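Local structure of serine acetyltransferase (Entamoeba histolytica, 3Q1X) at residues Glu14-Leu17 / Phe23-Lys26; Asp28-Lys33 / Ile123-Pro128; Phe45-Phe50 / Gln54-Ser59. The protein probably catalyses the transfer of an acetyl group from acetyl-coenzyme A to L-serine, giving the O-acetylserine used in cysteine biosynthesis. One frame throughout, in Å; residues are numbered along the deposited sequence.

Contact 1: Glu14-Leu17 / Phe23-Lys26; sequences EMYL and FHSK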
ATOM      1  N   GLU A  14      35.275   3.207  -3.879  1.00 26.37           N
ATOM      2  CA  GLU A  14      36.175   2.291  -4.583  1.00 27.09           C
ATOM      3  C   GLU A  14      35.426   1.072  -5.121  1.00 26.70           C
ATOM      4  O   GLU A  14      35.721   0.585  -6.219  1.00 27.29           O
ATOM      5  CB  GLU A  14      37.323   1.857  -3.665  1.00 27.27           C
ATOM      6  CG  GLU A  14      38.417   2.915  -3.478  1.00 29.98           C
ATOM      7  CD  GLU A  14      39.159   3.245  -4.770  1.00 32.71           C
ATOM      8  OE1 GLU A  14      39.712   2.319  -5.405  1.00 33.18           O
ATOM      9  OE2 GLU A  14      39.194   4.436  -5.151  1.00 34.67           O
ATOM     10  N   MET A  15      34.459   0.586  -4.345  1.00 26.18           N
ATOM     11  CA  MET A  15      33.586  -0.500  -4.786  1.00 25.40           C
ATOM     12  C   MET A  15      32.760  -0.058  -5.989  1.00 25.69           C
ATOM     13  O   MET A  15      32.654  -0.790  -6.972  1.00 25.87           O
ATOM     14  CB  MET A  15      32.672  -0.956  -3.650  1.00 25.04           C
ATOM     15  CG  MET A  15      33.401  -1.731  -2.564  1.00 23.50           C
ATOM     16  SD  MET A  15      32.469  -1.749  -1.032  1.00 22.02           S
ATOM     17  CE  MET A  15      31.453  -3.192  -1.275  1.00 20.41           C
ATOM     18  N   TYR A  16      32.194   1.147  -5.907  1.00 25.98           N
ATOM     19  CA  TYR A  16      31.452   1.746  -7.019  1.00 26.46           C
ATOM     20  C   TYR A  16      32.304   1.782  -8.295  1.00 26.69           C
ATOM     21  O   TYR A  16      31.852   1.353  -9.354  1.00 26.63           O
ATOM     22  CB  TYR A  16      30.945   3.138  -6.622  1.00 26.31           C
ATOM     23  CG  TYR A  16      30.603   4.073  -7.772  1.00 26.22           C
ATOM     24  CD1 TYR A  16      29.355   4.026  -8.399  1.00 26.05           C
ATOM     25  CD2 TYR A  16      31.524   5.030  -8.209  1.00 26.64           C
ATOM     26  CE1 TYR A  16      29.044   4.898  -9.453  1.00 24.85           C
ATOM     27  CE2 TYR A  16      31.225   5.903  -9.255  1.00 26.56           C
ATOM     28  CZ  TYR A  16      29.986   5.834  -9.872  1.00 24.90           C
ATOM     29  OH  TYR A  16      29.696   6.702 -10.905  1.00 25.24           O
ATOM     30  N   LEU A  17      33.546   2.253  -8.179  1.00 27.14           N
ATOM     31  CA  LEU A  17      34.475   2.296  -9.313  1.00 27.67           C
ATOM     32  C   LEU A  17      34.759   0.925  -9.945  1.00 28.05           C
ATOM     33  O   LEU A  17      35.012   0.827 -11.156  1.00 28.83           O
ATOM     34  CB  LEU A  17      35.789   2.961  -8.899  1.00 27.78           C
ATOM     35  CG  LEU A  17      35.832   4.480  -8.738  1.00 27.62           C
ATOM     36  CD1 LEU A  17      37.215   4.876  -8.256  1.00 29.32           C
ATOM     37  CD2 LEU A  17      35.478   5.208 -10.040  1.00 28.77           C
ATOM     38  N   PHE A  23      25.877  -2.180 -13.186  1.00 22.56           N
ATOM     39  CA  PHE A  23      25.599  -1.429 -11.966  1.00 22.38           C
ATOM     40  C   PHE A  23      25.917   0.054 -12.161  1.00 22.62           C
ATOM     41  O   PHE A  23      25.911   0.834 -11.210  1.00 23.20           O
ATOM     42  CB  PHE A  23      26.387  -2.015 -10.787  1.00 21.69           C
ATOM     43  CG  PHE A  23      26.064  -3.454 -10.502  1.00 21.23           C
ATOM     44  CD1 PHE A  23      24.967  -3.790  -9.702  1.00 19.96           C
ATOM     45  CD2 PHE A  23      26.849  -4.481 -11.030  1.00 21.03           C
ATOM     46  CE1 PHE A  23      24.661  -5.120  -9.434  1.00 21.62           C
ATOM     47  CE2 PHE A  23      26.543  -5.816 -10.767  1.00 20.67           C
ATOM     48  CZ  PHE A  23      25.448  -6.138  -9.970  1.00 21.54           C
ATOM     49  N   HIS A  24      26.180   0.433 -13.408  1.00 23.12           N
ATOM     50  CA  HIS A  24      26.510   1.809 -13.740  1.00 22.93           C
ATOM     51  C   HIS A  24      25.579   2.366 -14.820  1.00 23.39           C
ATOM     52  O   HIS A  24      24.939   1.614 -15.562  1.00 23.61           O
ATOM     53  CB  HIS A  24      27.966   1.912 -14.221  1.00 23.35           C
ATOM     54  CG  HIS A  24      28.987   1.812 -13.126  1.00 23.85           C
ATOM     55  ND1 HIS A  24      29.006   2.660 -12.039  1.00 25.45           N
ATOM     56  CD2 HIS A  24      30.051   0.988 -12.978  1.00 24.65           C
ATOM     57  CE1 HIS A  24      30.029   2.352 -11.262  1.00 25.76           C
ATOM     58  NE2 HIS A  24      30.675   1.337 -11.805  1.00 25.04           N
ATOM     59  N   SER A  25      25.521   3.692 -14.896  1.00 23.89           N
ATOM     60  CA  SER A  25      24.813   4.390 -15.964  1.00 24.10           C
ATOM     61  C   SER A  25      25.362   5.800 -16.163  1.00 24.49           C
ATOM     62  O   SER A  25      25.747   6.465 -15.197  1.00 24.86           O
ATOM     63  CB  SER A  25      23.321   4.476 -15.651  1.00 23.73           C
ATOM     64  OG  SER A  25      22.603   4.960 -16.769  1.00 24.08           O
ATOM     65  N   LYS A  26      25.379   6.245 -17.421  1.00 24.51           N
ATOM     66  CA  LYS A  26      25.711   7.635 -17.764  1.00 25.06           C
ATOM     67  C   LYS A  26      24.454   8.505 -17.845  1.00 25.33           C
ATOM     68  O   LYS A  26      24.541   9.719 -18.073  1.00 25.47           O
ATOM     69  CB  LYS A  26      26.432   7.701 -19.115  1.00 25.07           C
ATOM     70  CG  LYS A  26      27.731   6.920 -19.205  1.00 26.72           C
ATOM     71  CD  LYS A  26      28.236   6.914 -20.636  1.00 29.62           C
ATOM     72  CE  LYS A  26      29.517   6.116 -20.789  1.00 30.84           C
ATOM     73  NZ  LYS A  26      30.198   6.454 -22.071  1.00 33.58           N
TER

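Contact 2: Asp28-Lys33 / Ile123-Pro128; sequences DYPHKK and IIRCYP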
ATOM      1  N   ASP A  28      21.098  10.575 -16.774  1.00 25.61           N
ATOM      2  CA  ASP A  28      20.603  11.379 -15.670  1.00 25.99           C
ATOM      3  C   ASP A  28      19.102  11.151 -15.535  1.00 25.57           C
ATOM      4  O   ASP A  28      18.289  11.650 -16.323  1.00 25.67           O
ATOM      5  CB  ASP A  28      20.950  12.859 -15.848  1.00 26.46           C
ATOM      6  CG  ASP A  28      22.411  13.173 -15.496  1.00 27.57           C
ATOM      7  OD1 ASP A  28      23.166  12.265 -15.070  1.00 28.91           O
ATOM      8  OD2 ASP A  28      22.802  14.347 -15.645  1.00 29.62           O
ATOM      9  N   TYR A  29      18.759  10.363 -14.527  1.00 25.16           N
ATOM     10  CA  TYR A  29      17.399   9.896 -14.312  1.00 24.59           C
ATOM     11  C   TYR A  29      16.524  10.961 -13.650  1.00 24.72           C
ATOM     12  O   TYR A  29      17.047  11.850 -12.960  1.00 24.18           O
ATOM     13  CB  TYR A  29      17.432   8.610 -13.479  1.00 24.50           C
ATOM     14  CG  TYR A  29      18.114   7.457 -14.183  1.00 23.09           C
ATOM     15  CD1 TYR A  29      17.396   6.613 -15.020  1.00 22.39           C
ATOM     16  CD2 TYR A  29      19.476   7.211 -14.008  1.00 22.50           C
ATOM     17  CE1 TYR A  29      18.008   5.558 -15.674  1.00 22.27           C
ATOM     18  CE2 TYR A  29      20.103   6.149 -14.656  1.00 22.31           C
ATOM     19  CZ  TYR A  29      19.364   5.326 -15.483  1.00 22.56           C
ATOM     20  OH  TYR A  29      19.970   4.276 -16.129  1.00 23.11           O
ATOM     21  N   PRO A  30      15.189  10.887 -13.864  1.00 24.78           N
ATOM     22  CA  PRO A  30      14.255  11.839 -13.254  1.00 25.26           C
ATOM     23  C   PRO A  30      14.376  11.849 -11.732  1.00 25.77           C
ATOM     24  O   PRO A  30      14.441  10.784 -11.109  1.00 25.36           O
ATOM     25  CB  PRO A  30      12.880  11.300 -13.670  1.00 25.32           C
ATOM     26  CG  PRO A  30      13.144  10.519 -14.918  1.00 25.23           C
ATOM     27  CD  PRO A  30      14.482   9.880 -14.680  1.00 24.63           C
ATOM     28  N   HIS A  31      14.407  13.047 -11.152  1.00 26.08           N
ATOM     29  CA  HIS A  31      14.567  13.196  -9.710  1.00 27.06           C
ATOM     30  C   HIS A  31      13.293  12.800  -8.976  1.00 26.89           C
ATOM     31  O   HIS A  31      12.195  13.267  -9.299  1.00 27.03           O
ATOM     32  CB  HIS A  31      14.987  14.623  -9.338  1.00 27.27           C
ATOM     33  CG  HIS A  31      15.161  14.837  -7.864  1.00 29.06           C
ATOM     34  ND1 HIS A  31      14.185  15.409  -7.074  1.00 30.60           N
ATOM     35  CD2 HIS A  31      16.193  14.549  -7.037  1.00 30.15           C
ATOM     36  CE1 HIS A  31      14.611  15.465  -5.824  1.00 31.04           C
ATOM     37  NE2 HIS A  31      15.827  14.950  -5.774  1.00 30.86           N
ATOM     38  N   LYS A  32      13.463  11.915  -8.000  1.00 27.08           N
ATOM     39  CA  LYS A  32      12.373  11.448  -7.159  1.00 26.93           C
ATOM     40  C   LYS A  32      12.626  11.862  -5.707  1.00 26.33           C
ATOM     41  O   LYS A  32      13.778  12.066  -5.296  1.00 26.50           O
ATOM     42  CB  LYS A  32      12.228   9.919  -7.259  1.00 27.46           C
ATOM     43  CG  LYS A  32      12.299   9.310  -8.686  1.00 28.99           C
ATOM     44  CD  LYS A  32      11.351   9.959  -9.711  1.00 32.71           C
ATOM     45  CE  LYS A  32       9.878   9.806  -9.350  1.00 34.24           C
ATOM     46  NZ  LYS A  32       9.215   8.682 -10.067  1.00 35.43           N
ATOM     47  N   LYS A  33      11.545  11.993  -4.942  1.00 25.26           N
ATOM     48  CA  LYS A  33      11.632  12.252  -3.509  1.00 24.32           C
ATOM     49  C   LYS A  33      10.833  11.195  -2.760  1.00 23.55           C
ATOM     50  O   LYS A  33       9.608  11.127  -2.875  1.00 23.50           O
ATOM     51  CB  LYS A  33      11.121  13.655  -3.183  1.00 24.66           C
ATOM     52  N   ILE A 123      15.239  -2.124 -11.971  1.00 17.31           N
ATOM     53  CA  ILE A 123      15.091  -2.732 -10.657  1.00 17.70           C
ATOM     54  C   ILE A 123      15.570  -1.777  -9.575  1.00 17.78           C
ATOM     55  O   ILE A 123      14.867  -1.533  -8.584  1.00 18.36           O
ATOM     56  CB  ILE A 123      15.835  -4.093 -10.586  1.00 17.70           C
ATOM     57  CG1 ILE A 123      15.395  -4.985 -11.756  1.00 18.22           C
ATOM     58  CG2 ILE A 123      15.572  -4.775  -9.246  1.00 16.96           C
ATOM     59  CD1 ILE A 123      16.072  -6.358 -11.809  1.00 19.74           C
ATOM     60  N   ILE A 124      16.756  -1.218  -9.805  1.00 18.09           N
ATOM     61  CA  ILE A 124      17.351  -0.206  -8.949  1.00 17.67           C
ATOM     62  C   ILE A 124      16.444   1.011  -8.806  1.00 17.89           C
ATOM     63  O   ILE A 124      16.225   1.489  -7.704  1.00 18.10           O
ATOM     64  CB  ILE A 124      18.734   0.219  -9.482  1.00 17.44           C
ATOM     65  CG1 ILE A 124      19.686  -0.986  -9.410  1.00 16.71           C
ATOM     66  CG2 ILE A 124      19.241   1.469  -8.739  1.00 18.28           C
ATOM     67  CD1 ILE A 124      21.046  -0.793 -10.040  1.00 17.55           C
ATOM     68  N   ARG A 125      15.907   1.484  -9.926  1.00 17.53           N
ATOM     69  CA  ARG A 125      15.129   2.712  -9.923  1.00 17.35           C
ATOM     70  C   ARG A 125      13.775   2.577  -9.240  1.00 17.29           C
ATOM     71  O   ARG A 125      13.342   3.498  -8.562  1.00 17.12           O
ATOM     72  CB  ARG A 125      14.936   3.226 -11.351  1.00 17.13           C
ATOM     73  CG  ARG A 125      16.177   3.856 -11.959  1.00 18.42           C
ATOM     74  CD  ARG A 125      16.389   5.265 -11.448  1.00 18.19           C
ATOM     75  NE  ARG A 125      15.245   6.116 -11.753  1.00 18.78           N
ATOM     76  CZ  ARG A 125      15.069   7.346 -11.284  1.00 20.38           C
ATOM     77  NH1 ARG A 125      15.957   7.886 -10.450  1.00 21.03           N
ATOM     78  NH2 ARG A 125      13.989   8.032 -11.643  1.00 19.95           N
ATOM     79  N   CYS A 126      13.097   1.442  -9.408  1.00 17.13           N
ATOM     80  CA  CYS A 126      11.680   1.410  -9.024  1.00 17.25           C
ATOM     81  C   CYS A 126      11.080   0.075  -8.594  1.00 16.95           C
ATOM     82  O   CYS A 126       9.892   0.029  -8.318  1.00 17.50           O
ATOM     83  CB  CYS A 126      10.823   1.981 -10.159  1.00 17.80           C
ATOM     84  SG  CYS A 126      10.580   0.827 -11.515  1.00 18.89           S
ATOM     85  N   TYR A 127      11.862  -1.001  -8.533  1.00 16.66           N
ATOM     86  CA  TYR A 127      11.279  -2.284  -8.087  1.00 16.27           C
ATOM     87  C   TYR A 127      11.036  -2.247  -6.573  1.00 15.52           C
ATOM     88  O   TYR A 127      11.975  -2.037  -5.808  1.00 15.91           O
ATOM     89  CB  TYR A 127      12.161  -3.473  -8.463  1.00 17.07           C
ATOM     90  CG  TYR A 127      11.830  -4.111  -9.808  1.00 16.96           C
ATOM     91  CD1 TYR A 127      11.720  -5.500  -9.917  1.00 17.84           C
ATOM     92  CD2 TYR A 127      11.611  -3.339 -10.954  1.00 17.75           C
ATOM     93  CE1 TYR A 127      11.415  -6.101 -11.123  1.00 17.81           C
ATOM     94  CE2 TYR A 127      11.310  -3.938 -12.186  1.00 18.25           C
ATOM     95  CZ  TYR A 127      11.201  -5.323 -12.254  1.00 17.89           C
ATOM     96  OH  TYR A 127      10.905  -5.939 -13.454  1.00 19.56           O
ATOM     97  N   PRO A 128       9.771  -2.449  -6.143  1.00 15.56           N
ATOM     98  CA  PRO A 128       9.439  -2.226  -4.730  1.00 15.36           C
ATOM     99  C   PRO A 128      10.082  -3.237  -3.767  1.00 16.05           C
ATOM    100  O   PRO A 128      10.494  -2.864  -2.662  1.00 15.77           O
ATOM    101  CB  PRO A 128       7.903  -2.321  -4.697  1.00 15.09           C
ATOM    102  CG  PRO A 128       7.551  -3.156  -5.889  1.00 15.01           C
ATOM    103  CD  PRO A 128       8.596  -2.870  -6.929  1.00 15.01           C
TER

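Contact 3: Phe45-Phe50 / Gln54-Ser59; sequences FFPDFF and QKITES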
ATOM      1  N   PHE A  45      24.357   3.824  -2.229  1.00 22.63           N
ATOM      2  CA  PHE A  45      24.634   2.528  -2.848  1.00 22.08           C
ATOM      3  C   PHE A  45      24.649   2.537  -4.371  1.00 22.24           C
ATOM      4  O   PHE A  45      25.427   1.803  -4.973  1.00 22.55           O
ATOM      5  CB  PHE A  45      23.650   1.462  -2.358  1.00 21.58           C
ATOM      6  CG  PHE A  45      23.859   1.038  -0.929  1.00 20.67           C
ATOM      7  CD1 PHE A  45      25.134   0.750  -0.439  1.00 19.06           C
ATOM      8  CD2 PHE A  45      22.767   0.893  -0.079  1.00 19.84           C
ATOM      9  CE1 PHE A  45      25.315   0.349   0.891  1.00 19.35           C
ATOM     10  CE2 PHE A  45      22.934   0.480   1.243  1.00 19.53           C
ATOM     11  CZ  PHE A  45      24.210   0.209   1.730  1.00 17.98           C
ATOM     12  N   PHE A  46      23.779   3.340  -4.983  1.00 22.60           N
ATOM     13  CA  PHE A  46      23.672   3.397  -6.447  1.00 23.02           C
ATOM     14  C   PHE A  46      23.586   4.833  -6.975  1.00 22.88           C
ATOM     15  O   PHE A  46      22.567   5.229  -7.562  1.00 22.94           O
ATOM     16  CB  PHE A  46      22.482   2.545  -6.918  1.00 23.69           C
ATOM     17  CG  PHE A  46      22.501   1.138  -6.382  1.00 23.38           C
ATOM     18  CD1 PHE A  46      23.329   0.176  -6.950  1.00 24.27           C
ATOM     19  CD2 PHE A  46      21.713   0.785  -5.290  1.00 23.93           C
ATOM     20  CE1 PHE A  46      23.369  -1.120  -6.445  1.00 24.70           C
ATOM     21  CE2 PHE A  46      21.741  -0.512  -4.777  1.00 24.24           C
ATOM     22  CZ  PHE A  46      22.570  -1.466  -5.354  1.00 25.77           C
ATOM     23  N   PRO A  47      24.667   5.622  -6.778  1.00 22.70           N
ATOM     24  CA  PRO A  47      24.650   7.047  -7.129  1.00 22.52           C
ATOM     25  C   PRO A  47      24.354   7.358  -8.602  1.00 22.34           C
ATOM     26  O   PRO A  47      23.778   8.399  -8.882  1.00 22.68           O
ATOM     27  CB  PRO A  47      26.063   7.516  -6.770  1.00 22.58           C
ATOM     28  CG  PRO A  47      26.887   6.275  -6.685  1.00 22.89           C
ATOM     29  CD  PRO A  47      25.957   5.231  -6.180  1.00 22.47           C
ATOM     30  N   ASP A  48      24.740   6.474  -9.519  1.00 22.08           N
ATOM     31  CA  ASP A  48      24.510   6.686 -10.962  1.00 22.22           C
ATOM     32  C   ASP A  48      23.035   6.823 -11.307  1.00 22.32           C
ATOM     33  O   ASP A  48      22.669   7.393 -12.340  1.00 22.21           O
ATOM     34  CB  ASP A  48      25.075   5.527 -11.783  1.00 22.38           C
ATOM     35  CG  ASP A  48      26.569   5.624 -11.993  1.00 22.64           C
ATOM     36  OD1 ASP A  48      27.162   6.681 -11.687  1.00 22.54           O
ATOM     37  OD2 ASP A  48      27.139   4.635 -12.478  1.00 23.03           O
ATOM     38  N   PHE A  49      22.189   6.287 -10.439  1.00 22.35           N
ATOM     39  CA  PHE A  49      20.771   6.189 -10.741  1.00 22.85           C
ATOM     40  C   PHE A  49      19.957   7.225 -10.001  1.00 23.53           C
ATOM     41  O   PHE A  49      18.784   7.427 -10.308  1.00 23.30           O
ATOM     42  CB  PHE A  49      20.282   4.771 -10.439  1.00 22.60           C
ATOM     43  CG  PHE A  49      21.058   3.716 -11.166  1.00 22.22           C
ATOM     44  CD1 PHE A  49      20.743   3.389 -12.479  1.00 22.70           C
ATOM     45  CD2 PHE A  49      22.127   3.066 -10.549  1.00 23.08           C
ATOM     46  CE1 PHE A  49      21.471   2.425 -13.161  1.00 22.96           C
ATOM     47  CE2 PHE A  49      22.859   2.102 -11.230  1.00 23.63           C
ATOM     48  CZ  PHE A  49      22.529   1.778 -12.534  1.00 23.45           C
ATOM     49  N   PHE A  50      20.590   7.893  -9.040  1.00 24.80           N
ATOM     50  CA  PHE A  50      19.890   8.839  -8.181  1.00 26.10           C
ATOM     51  C   PHE A  50      20.599  10.175  -8.016  1.00 27.75           C
ATOM     52  O   PHE A  50      20.091  11.058  -7.323  1.00 28.24           O
ATOM     53  CB  PHE A  50      19.566   8.183  -6.838  1.00 25.72           C
ATOM     54  CG  PHE A  50      18.709   6.968  -6.977  1.00 24.30           C
ATOM     55  CD1 PHE A  50      17.355   7.099  -7.283  1.00 24.18           C
ATOM     56  CD2 PHE A  50      19.257   5.696  -6.867  1.00 23.90           C
ATOM     57  CE1 PHE A  50      16.548   5.977  -7.439  1.00 24.15           C
ATOM     58  CE2 PHE A  50      18.457   4.567  -7.017  1.00 23.13           C
ATOM     59  CZ  PHE A  50      17.099   4.713  -7.305  1.00 23.39           C
ATOM     60  N   GLN A  54      27.560  14.544 -13.016  1.00 37.14           N
ATOM     61  CA  GLN A  54      28.540  15.590 -12.719  1.00 37.74           C
ATOM     62  C   GLN A  54      28.813  15.766 -11.218  1.00 38.08           C
ATOM     63  O   GLN A  54      29.665  16.576 -10.828  1.00 38.09           O
ATOM     64  CB  GLN A  54      28.111  16.919 -13.360  1.00 37.71           C
ATOM     65  CG  GLN A  54      28.889  17.308 -14.632  1.00 38.20           C
ATOM     66  CD  GLN A  54      29.035  16.170 -15.642  1.00 38.64           C
ATOM     67  OE1 GLN A  54      28.063  15.752 -16.283  1.00 38.88           O
ATOM     68  NE2 GLN A  54      30.263  15.678 -15.800  1.00 38.23           N
ATOM     69  N   LYS A  55      28.115  14.983 -10.387  1.00 38.10           N
ATOM     70  CA  LYS A  55      28.169  15.149  -8.928  1.00 38.27           C
ATOM     71  C   LYS A  55      28.753  13.970  -8.120  1.00 38.17           C
ATOM     72  O   LYS A  55      28.980  14.107  -6.920  1.00 38.25           O
ATOM     73  CB  LYS A  55      26.782  15.519  -8.380  1.00 38.10           C
ATOM     74  CG  LYS A  55      26.075  16.642  -9.127  1.00 38.56           C
ATOM     75  CD  LYS A  55      25.111  17.370  -8.204  1.00 38.86           C
ATOM     76  CE  LYS A  55      23.928  17.943  -8.968  1.00 38.51           C
ATOM     77  NZ  LYS A  55      23.034  18.720  -8.063  1.00 38.71           N
ATOM     78  N   ILE A  56      29.000  12.830  -8.766  1.00 38.07           N
ATOM     79  CA  ILE A  56      29.495  11.620  -8.072  1.00 37.89           C
ATOM     80  C   ILE A  56      31.035  11.590  -7.937  1.00 37.78           C
ATOM     81  O   ILE A  56      31.744  11.454  -8.938  1.00 38.35           O
ATOM     82  CB  ILE A  56      28.958  10.329  -8.760  1.00 37.80           C
ATOM     83  CG1 ILE A  56      27.423  10.356  -8.794  1.00 37.61           C
ATOM     84  CG2 ILE A  56      29.466   9.078  -8.045  1.00 37.85           C
ATOM     85  CD1 ILE A  56      26.803   9.708 -10.014  1.00 36.96           C
ATOM     86  N   THR A  57      31.542  11.687  -6.701  1.00 37.34           N
ATOM     87  CA  THR A  57      32.959  12.048  -6.453  1.00 36.76           C
ATOM     88  C   THR A  57      33.745  11.351  -5.313  1.00 36.35           C
ATOM     89  O   THR A  57      34.975  11.438  -5.280  1.00 36.71           O
ATOM     90  CB  THR A  57      33.090  13.576  -6.198  1.00 36.80           C
ATOM     91  OG1 THR A  57      32.086  13.991  -5.262  1.00 36.76           O
ATOM     92  CG2 THR A  57      32.942  14.374  -7.499  1.00 36.76           C
ATOM     93  N   GLU A  58      33.038  10.661  -4.414  1.00 35.52           N
ATOM     94  CA  GLU A  58      33.519  10.235  -3.067  1.00 34.37           C
ATOM     95  C   GLU A  58      33.129  11.262  -2.009  1.00 33.72           C
ATOM     96  O   GLU A  58      32.507  10.909  -1.006  1.00 33.33           O
ATOM     97  CB  GLU A  58      35.025   9.910  -2.957  1.00 34.52           C
ATOM     98  CG  GLU A  58      35.448   9.639  -1.486  1.00 34.29           C
ATOM     99  CD  GLU A  58      36.831   9.015  -1.292  1.00 34.14           C
ATOM    100  OE1 GLU A  58      37.333   8.320  -2.198  1.00 34.97           O
ATOM    101  OE2 GLU A  58      37.407   9.203  -0.197  1.00 33.63           O
ATOM    102  N   SER A  59      33.496  12.523  -2.234  1.00 32.93           N
ATOM    103  CA  SER A  59      33.083  13.610  -1.349  1.00 32.58           C
ATOM    104  C   SER A  59      31.563  13.701  -1.276  1.00 32.21           C
ATOM    105  O   SER A  59      31.009  13.944  -0.207  1.00 31.69           O
ATOM    106  CB  SER A  59      33.669  14.954  -1.791  1.00 32.76           C
ATOM    107  OG  SER A  59      33.183  16.002  -0.964  1.00 33.11           O
TER

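Contact 1: Glu14-Leu17 / Phe23-Lys26
Asp48 OD2 is gripped twice, by hydrogen bonds to His24 ND1 and Ser25 N, while Asp48 OD1 bonds to Tyr16 OH. This one carboxylate brings together Tyr16 and His24, the pair that touches across the contact. The aromatic pair is edge-to-face. His24 turns its edge to one face of Tyr16, with the planes at 83° and the ring centroids 4.7 Å apart. The atom that leads is His24 CE1. It stands 3.2 Å above the plane of the Tyr16 ring, displaced from the centre to the rim, and lies 3.3 Å from Tyr16 CE1. His24 ND1 follows at 3.4 Å from Tyr16 CE1. Tyr16 has its CG anti to the backbone N (chi1 159°), which places the ring, from the last turn of helix 2-18, over the edge of His24. The contact fastens the loop after helix 2-18 back onto that helix, at the surface of the helical N-terminal part of the chain. On the same helix, the Tyr16 ring also packs on Pro47 and Ile56. The chemistry of the contact is a shared anion: one carboxylate ties both rings and a backbone N-H. The negative charge beside ND1 would probably favour a proton on that nitrogen and may raise the basicity of the imidazole.

Contact 2: Asp28-Lys33 / Ile123-Pro128
Arg125, on helix 120-126, reaches Pro30 O in the loop 28-33. The contact belongs to the helical N-terminal part of this left-handed beta-helix acyltransferase, where two subunits meet. Arg125 NH2 gives Pro30 O a hydrogen bond of 2.8 Å, with an N-H...O angle of 150°. The nitrogen lies in the carbonyl plane, on a lone pair, while Pro30 O is tilted from the guanidinium plane. Arg125 NH1 adds a weak bond of 3.3 Å to Pro30 O, so one oxygen takes both terminal nitrogens. Tyr29 covers a face of the guanidinium. Its CB sits over the centre of the group, 3.4 Å above the plane. The tyrosine crosses the arginine obliquely, its ring plane 21° from that of the guanidinium. Arg125 CD makes a CH-pi contact over the face of the Tyr29 ring, 4.3 Å from the centroid. The arginine chain gets there bent, not extended, with turns at chi2 (-78°) and chi3. Pro30 CD packs 3.6 Å from Arg125 NH2. The Lys32 side chain crosses that of Arg125 at about a right angle, with Lys32 CG 3.6 Å from Arg125 NH2.

Further out, Arg125 NH1 also bonds Phe49 O, and Tyr29 OH bonds Ser25 OG. From the second subunit, Glu153 forms a salt bridge with Arg125 NH2, and Tyr79 OH bonds Arg125 NE. The guanidinium is therefore held through all three nitrogens, which should fix its rotation. Lys32 NZ is 5.1 Å from Arg125 NH2, and forms a long, weak ion pair with Glu153 OE2 of the second subunit.

Contact 3: Phe45-Phe50 / Gln54-Ser59
Ile56 sets its CG1 branch anti to the carbonyl carbon (chi1 -57°) and its CG2 anti to the backbone N, which turns both branches onto Pro47. Chi2 is 146°, short of fully extended, and CD1 reaches past the proline to Asp48. The contact is apolar packing within the helical N-terminal part of the chain, between the loop before helix 59-79 and the short, weakly bonded helix 47-50. Pro47 and Ile56 cross at about a right angle. Pro47 CB rests 3.7 Å from Ile56 CG1 and 4.0 Å from Ile56 CG2. Pro47 CG also lies 4.0 Å from Ile56 CG2. The methyl end takes the polar side of the contact. Ile56 CD1 is 3.5 Å from Asp48 OD1, as packing against an oxygen that already bonds Tyr16 OH. The CA-CB bond of Asp48 points away from the loop, yet the carboxylate ends beside Ile56 CD1. The ring of Tyr16, on helix 2-18, packs on both Pro47 and Ile56. No hydrogen bond joins the two segments. The turn keeps its shape through its own backbone: Phe49 N bonds Phe46 O at 3.1 Å and Phe50 N bonds Pro47 O at 3.2 Å. That same Pro47 O lies 3.5 Å from Ile56 CD1.

How the contacts relate
Contacts 1 and 3 are neighbours, with centres about 8 Å apart, and Asp48 joins them. Asp48 OD1 lies 2.7 Å from Tyr16 OH, and Asp48 OD2 lies 2.8 Å from His24 ND1. Contact 2 is farther off, with its centre about 16 Å from that of contact 1 and about 14 Å from that of contact 3. It reaches contact 3 through Arg125 NH1, 2.9 Å from Phe49 O, a probable hydrogen bond. In the sequence, contact 3 is nested inside the loop that contact 2 closes. The residues seen around the bound serine, Ala206, His208, Arg222 and His223, lie in the beta-helical part and belong to none of these segments.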